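Local coordinates for conserved hypothetical protein NMB0706 (Neisseria meningitidis, PDB 1RV9) that is of unknown function but belongs to the YfiH-like polyphenol oxidoreductase (laccase) family and is probably an enzyme, at residues A[119-124]-A[162-167]; A[168-173]-A[203-208]. All blocks are in the same frame, centred on the assembly; numbering follows the deposited sequence.

Contact 1: residues A[119-124]-A[162-167]; sequences LPVLFC and AYLGPA
The Phe123 ring meets the methyl of Ala162 obliquely, with CE1 3.9 Å from Ala162 CB. The Phe123 side chain also touches Thr149, Ile150 and Met153 of helix 145-153 and Leu214 of helix 206-217. On the opposite sheet face, Tyr163 touches Leu122 chiefly at its root, where the two CB atoms are 4.2 Å apart. With its CG anti to the backbone N (chi1 -176°), Tyr163 carries its phenol away from strand 119-124; the side chain also touches Ala20. Between these residues runs an interior antiparallel pairing of the six-stranded mixed sheet, 119-125 beside 160-164, flanked by 131-136 and 221-224; the two short segments make 159° in direction. Leu122 and Tyr163 form a hydrogen-bonded pair: Tyr163 N lies 2.8 Å from Leu122 O, and Leu122 N lies 3.0 Å from Tyr163 O, the latter in the carbonyl plane on a lone pair. Tyr163 O also takes a CA-H contact from Val121, at 3.3 Å from its CA. Val121 and Leu164 are a non-hydrogen-bonded pair whose CG2 and CD2 methyls meet on the Phe123 face. Beyond it the ladder becomes one-sided. Gly165 N donates to Pro120 O (2.8 Å), but the proline nitrogen has no hydrogen to return; its ring instead passes Gly165 CA and places CD 3.4 Å from Pro166 O. There segment 162-167 leaves the sheet. Leu119, whose CG is anti to its own N, brings CD1 beside Gly165 O and against the Ala167 methyl, CD1 to CB 3.9 Å. Pro166 turns instead to Ile32 and Phe236.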
loop_
_atom_site.group_PDB
_atom_site.type_symbol
_atom_site.label_atom_id
_atom_site.label_comp_id
_atom_site.label_asym_id
_atom_site.label_seq_id
_atom_site.Cartn_x
_atom_site.Cartn_y
_atom_site.Cartn_z
ATOM N N LEU A 119 -1.266 -5.121 1.446
ATOM C CA LEU A 119 -0.141 -4.324 1.907
ATOM C C LEU A 119 0.261 -3.117 1.067
ATOM O O LEU A 119 0.572 -3.254 -0.112
ATOM C CB LEU A 119 1.084 -5.225 2.064
ATOM C CG LEU A 119 2.374 -4.531 2.502
ATOM C CD1 LEU A 119 2.255 -4.087 3.958
ATOM C CD2 LEU A 119 3.548 -5.487 2.323
ATOM N N PRO A 120 0.242 -1.914 1.668
ATOM C CA PRO A 120 0.639 -0.709 0.938
ATOM C C PRO A 120 2.119 -0.511 1.258
ATOM O O PRO A 120 2.521 -0.639 2.414
ATOM C CB PRO A 120 -0.207 0.407 1.570
ATOM C CG PRO A 120 -1.015 -0.260 2.684
ATOM C CD PRO A 120 -0.338 -1.567 2.976
ATOM N N VAL A 121 2.936 -0.227 0.251
ATOM C CA VAL A 121 4.356 0.008 0.507
ATOM C C VAL A 121 4.771 1.337 -0.111
ATOM O O VAL A 121 4.553 1.574 -1.299
ATOM C CB VAL A 121 5.246 -1.111 -0.080
ATOM C CG1 VAL A 121 6.715 -0.855 0.288
ATOM C CG2 VAL A 121 4.797 -2.461 0.450
ATOM N N LEU A 122 5.351 2.213 0.705
ATOM C CA LEU A 122 5.812 3.510 0.221
ATOM C C LEU A 122 7.330 3.473 0.145
ATOM O O LEU A 122 7.969 2.796 0.948
ATOM C CB LEU A 122 5.379 4.625 1.171
ATOM C CG LEU A 122 3.878 4.730 1.457
ATOM C CD1 LEU A 122 3.641 5.918 2.385
ATOM C CD2 LEU A 122 3.105 4.903 0.153
ATOM N N PHE A 123 7.898 4.201 -0.815
ATOM C CA PHE A 123 9.351 4.241 -1.006
ATOM C C PHE A 123 9.861 5.665 -1.187
ATOM O O PHE A 123 9.155 6.529 -1.697
ATOM C CB PHE A 123 9.756 3.499 -2.285
ATOM C CG PHE A 123 9.437 2.034 -2.297
ATOM C CD1 PHE A 123 10.410 1.094 -1.967
ATOM C CD2 PHE A 123 8.191 1.585 -2.724
ATOM C CE1 PHE A 123 10.147 -0.274 -2.069
ATOM C CE2 PHE A 123 7.919 0.222 -2.829
ATOM C CZ PHE A 123 8.900 -0.709 -2.502
ATOM N N CYS A 124 11.108 5.892 -0.788
ATOM C CA CYS A 124 11.753 7.184 -0.999
ATOM C C CYS A 124 13.243 6.948 -0.811
ATOM O O CYS A 124 13.640 5.893 -0.320
ATOM C CB CYS A 124 11.252 8.246 -0.009
ATOM S SG CYS A 124 11.989 8.225 1.649
ATOM N N ALA A 162 11.805 1.850 2.723
ATOM C CA ALA A 162 10.438 1.446 2.434
ATOM C C ALA A 162 9.597 1.478 3.692
ATOM O O ALA A 162 10.083 1.183 4.785
ATOM C CB ALA A 162 10.424 0.043 1.837
ATOM N N TYR A 163 8.332 1.851 3.540
ATOM C CA TYR A 163 7.427 1.901 4.673
ATOM C C TYR A 163 6.295 0.915 4.449
ATOM O O TYR A 163 5.629 0.943 3.411
ATOM C CB TYR A 163 6.847 3.306 4.843
ATOM C CG TYR A 163 5.971 3.447 6.064
ATOM C CD1 TYR A 163 6.525 3.489 7.342
ATOM C CD2 TYR A 163 4.584 3.521 5.943
ATOM C CE1 TYR A 163 5.717 3.601 8.474
ATOM C CE2 TYR A 163 3.770 3.633 7.062
ATOM C CZ TYR A 163 4.341 3.674 8.323
ATOM O OH TYR A 163 3.530 3.793 9.430
ATOM N N LEU A 164 6.089 0.034 5.420
ATOM C CA LEU A 164 5.022 -0.949 5.336
ATOM C C LEU A 164 3.790 -0.323 5.983
ATOM O O LEU A 164 3.749 -0.112 7.197
ATOM C CB LEU A 164 5.419 -2.230 6.073
ATOM C CG LEU A 164 6.747 -2.847 5.625
ATOM C CD1 LEU A 164 7.008 -4.115 6.433
ATOM C CD2 LEU A 164 6.712 -3.155 4.134
ATOM N N GLY A 165 2.795 -0.022 5.155
ATOM C CA GLY A 165 1.574 0.590 5.642
ATOM C C GLY A 165 0.657 -0.386 6.350
ATOM O O GLY A 165 0.987 -1.561 6.492
ATOM N N PRO A 166 -0.519 0.076 6.796
ATOM C CA PRO A 166 -1.476 -0.782 7.499
ATOM C C PRO A 166 -2.014 -1.908 6.623
ATOM O O PRO A 166 -2.566 -1.658 5.556
ATOM C CB PRO A 166 -2.562 0.201 7.930
ATOM C CG PRO A 166 -2.550 1.213 6.830
ATOM C CD PRO A 166 -1.070 1.427 6.584
ATOM N N ALA A 167 -1.840 -3.146 7.078
ATOM C CA ALA A 167 -2.312 -4.309 6.335
ATOM C C ALA A 167 -2.870 -5.340 7.302
ATOM O O ALA A 167 -2.862 -5.138 8.519
ATOM C CB ALA A 167 -1.164 -4.922 5.531
#

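Contact 2: residues A[168-173]-A[203-208]; sequences ISADAF and LADLYA
The direct polar link is a single backbone bond, Ala204 N to Phe173 O at 2.9 Å, almost linear (169° at the hydrogen). Weaker CA-H contacts flank it: Leu203 CA approaches the same Phe173 carbonyl, and Ala170 CA lies 3.2 Å from Ala204 O. That Ala204 oxygen also sits at the edge of the Phe173 ring, near its plane. Two waters extend the polar set. One donates to Ile168 O (2.7 Å) and to Ala204 O while accepting from Leu206 N, so three backbone groups are joined through it; the second accepts from Ala170 N and donates weakly to Asp205 OD1. Apolar packing centres on Phe173. With CG anti to the backbone N (chi1 -169°), the ring lies against 203-208, CD2 3.6 Å from Ala204 CB and CE2 against Leu206 CG. Leu206 lies roughly at right angles to the phenylalanine and passes CD1 on to Ile168 CG2, 3.8 Å away. Leu203 instead packs on backbone, its CD2 3.4 Å from Ala170 O and close to Asp171 O as well. Within 203-208, Asp205 OD1 receives Ala208 N at 3.0 Å from above the carboxylate plane (76° out of it), the side-chain N-cap of helix 206-217 in a strand-to-helix junction.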
loop_
_atom_site.group_PDB
_atom_site.type_symbol
_atom_site.label_atom_id
_atom_site.label_comp_id
_atom_site.label_asym_id
_atom_site.label_seq_id
_atom_site.Cartn_x
_atom_site.Cartn_y
_atom_site.Cartn_z
ATOM N N ILE A 168 -3.364 -6.444 6.759
ATOM C CA ILE A 168 -3.894 -7.505 7.596
ATOM C C ILE A 168 -2.672 -8.224 8.163
ATOM O O ILE A 168 -1.732 -8.542 7.426
ATOM C CB ILE A 168 -4.780 -8.470 6.770
ATOM C CG1 ILE A 168 -5.363 -9.551 7.679
ATOM C CG2 ILE A 168 -3.975 -9.076 5.619
ATOM C CD1 ILE A 168 -6.444 -10.382 7.018
ATOM N N SER A 169 -2.670 -8.454 9.473
ATOM C CA SER A 169 -1.537 -9.110 10.110
ATOM C C SER A 169 -1.615 -10.629 10.023
ATOM O O SER A 169 -2.672 -11.196 9.752
ATOM C CB SER A 169 -1.433 -8.684 11.576
ATOM O OG SER A 169 -2.456 -9.277 12.351
ATOM N N ALA A 170 -0.480 -11.275 10.261
ATOM C CA ALA A 170 -0.382 -12.727 10.201
ATOM C C ALA A 170 -1.509 -13.426 10.951
ATOM O O ALA A 170 -2.132 -14.354 10.430
ATOM C CB ALA A 170 0.967 -13.167 10.755
ATOM N N ASP A 171 -1.775 -12.970 12.170
ATOM C CA ASP A 171 -2.820 -13.564 12.996
ATOM C C ASP A 171 -4.176 -13.681 12.317
ATOM O O ASP A 171 -4.938 -14.608 12.595
ATOM C CB ASP A 171 -2.985 -12.763 14.288
ATOM C CG ASP A 171 -1.870 -13.016 15.274
ATOM O OD1 ASP A 171 -1.671 -14.190 15.652
ATOM O OD2 ASP A 171 -1.196 -12.044 15.673
ATOM N N ALA A 172 -4.477 -12.751 11.417
ATOM C CA ALA A 172 -5.767 -12.751 10.744
ATOM C C ALA A 172 -5.759 -13.163 9.278
ATOM O O ALA A 172 -6.823 -13.379 8.695
ATOM C CB ALA A 172 -6.407 -11.369 10.880
ATOM N N PHE A 173 -4.577 -13.283 8.681
ATOM C CA PHE A 173 -4.480 -13.634 7.267
ATOM C C PHE A 173 -4.243 -15.124 7.039
ATOM O O PHE A 173 -3.108 -15.588 6.982
ATOM C CB PHE A 173 -3.370 -12.801 6.613
ATOM C CG PHE A 173 -3.349 -12.872 5.106
ATOM C CD1 PHE A 173 -4.522 -13.054 4.381
ATOM C CD2 PHE A 173 -2.152 -12.720 4.412
ATOM C CE1 PHE A 173 -4.501 -13.083 2.983
ATOM C CE2 PHE A 173 -2.120 -12.746 3.016
ATOM C CZ PHE A 173 -3.297 -12.928 2.302
ATOM N N LEU A 203 -0.930 -19.155 8.288
ATOM C CA LEU A 203 -1.107 -17.766 8.675
ATOM C C LEU A 203 0.030 -17.110 7.905
ATOM O O LEU A 203 1.198 -17.448 8.107
ATOM C CB LEU A 203 -0.902 -17.570 10.175
ATOM C CG LEU A 203 -2.012 -18.123 11.064
ATOM C CD1 LEU A 203 -1.687 -17.835 12.520
ATOM C CD2 LEU A 203 -3.341 -17.486 10.671
ATOM N N ALA A 204 -0.310 -16.198 7.002
ATOM C CA ALA A 204 0.697 -15.525 6.192
ATOM C C ALA A 204 1.025 -14.150 6.750
ATOM O O ALA A 204 0.131 -13.367 7.064
ATOM C CB ALA A 204 0.208 -15.407 4.755
ATOM N N ASP A 205 2.317 -13.866 6.869
ATOM C CA ASP A 205 2.789 -12.590 7.390
ATOM C C ASP A 205 3.253 -11.705 6.231
ATOM O O ASP A 205 4.396 -11.808 5.780
ATOM C CB ASP A 205 3.953 -12.831 8.357
ATOM C CG ASP A 205 4.369 -11.582 9.100
ATOM O OD1 ASP A 205 4.042 -10.464 8.640
ATOM O OD2 ASP A 205 5.043 -11.717 10.145
ATOM N N LEU A 206 2.365 -10.841 5.745
ATOM C CA LEU A 206 2.701 -9.955 4.638
ATOM C C LEU A 206 3.870 -9.031 4.947
ATOM O O LEU A 206 4.663 -8.711 4.062
ATOM C CB LEU A 206 1.485 -9.116 4.237
ATOM C CG LEU A 206 0.360 -9.837 3.496
ATOM C CD1 LEU A 206 -0.866 -8.926 3.441
ATOM C CD2 LEU A 206 0.822 -10.219 2.092
ATOM N N TYR A 207 3.975 -8.585 6.195
ATOM C CA TYR A 207 5.068 -7.698 6.563
ATOM C C TYR A 207 6.396 -8.433 6.439
ATOM O O TYR A 207 7.356 -7.911 5.873
ATOM C CB TYR A 207 4.899 -7.189 7.998
ATOM C CG TYR A 207 3.659 -6.355 8.225
ATOM C CD1 TYR A 207 3.331 -5.302 7.368
ATOM C CD2 TYR A 207 2.824 -6.603 9.313
ATOM C CE1 TYR A 207 2.202 -4.517 7.597
ATOM C CE2 TYR A 207 1.694 -5.825 9.549
ATOM C CZ TYR A 207 1.390 -4.784 8.689
ATOM O OH TYR A 207 0.276 -4.013 8.927
ATOM N N ALA A 208 6.441 -9.650 6.971
ATOM C CA ALA A 208 7.656 -10.453 6.919
ATOM C C ALA A 208 8.017 -10.801 5.480
ATOM O O ALA A 208 9.192 -10.794 5.107
ATOM C CB ALA A 208 7.480 -11.720 7.738
HETATM O O HOH W 1 -0.111 -10.623 7.021
HETATM O O HOH W 2 1.967 -9.606 10.681
#

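How the contacts relate
The contacts follow one another along the chain and are joined end to end: 162-167 runs directly into 168-173, so the chain leaving the six-stranded sheet in contact 1 is received by contact 2, at the small antiparallel sheet and the start of helix 206-217. Their centres lie 14 Å apart. Tyr207 of contact 2 connects them: its OH is 2.9 Å from Ala167 N, probably a hydrogen bond, and its CE1 packs on Leu119 CD1 at 3.7 Å. Helix 206-217 thus starts in contact 2 and covers the face of contact 1 that carries Phe123 and Ala162. The Leu119 and Leu206 side chains lie near, without touching, the group that includes Cys118 and His135, which probably belong to a metal site as in YfiH relatives.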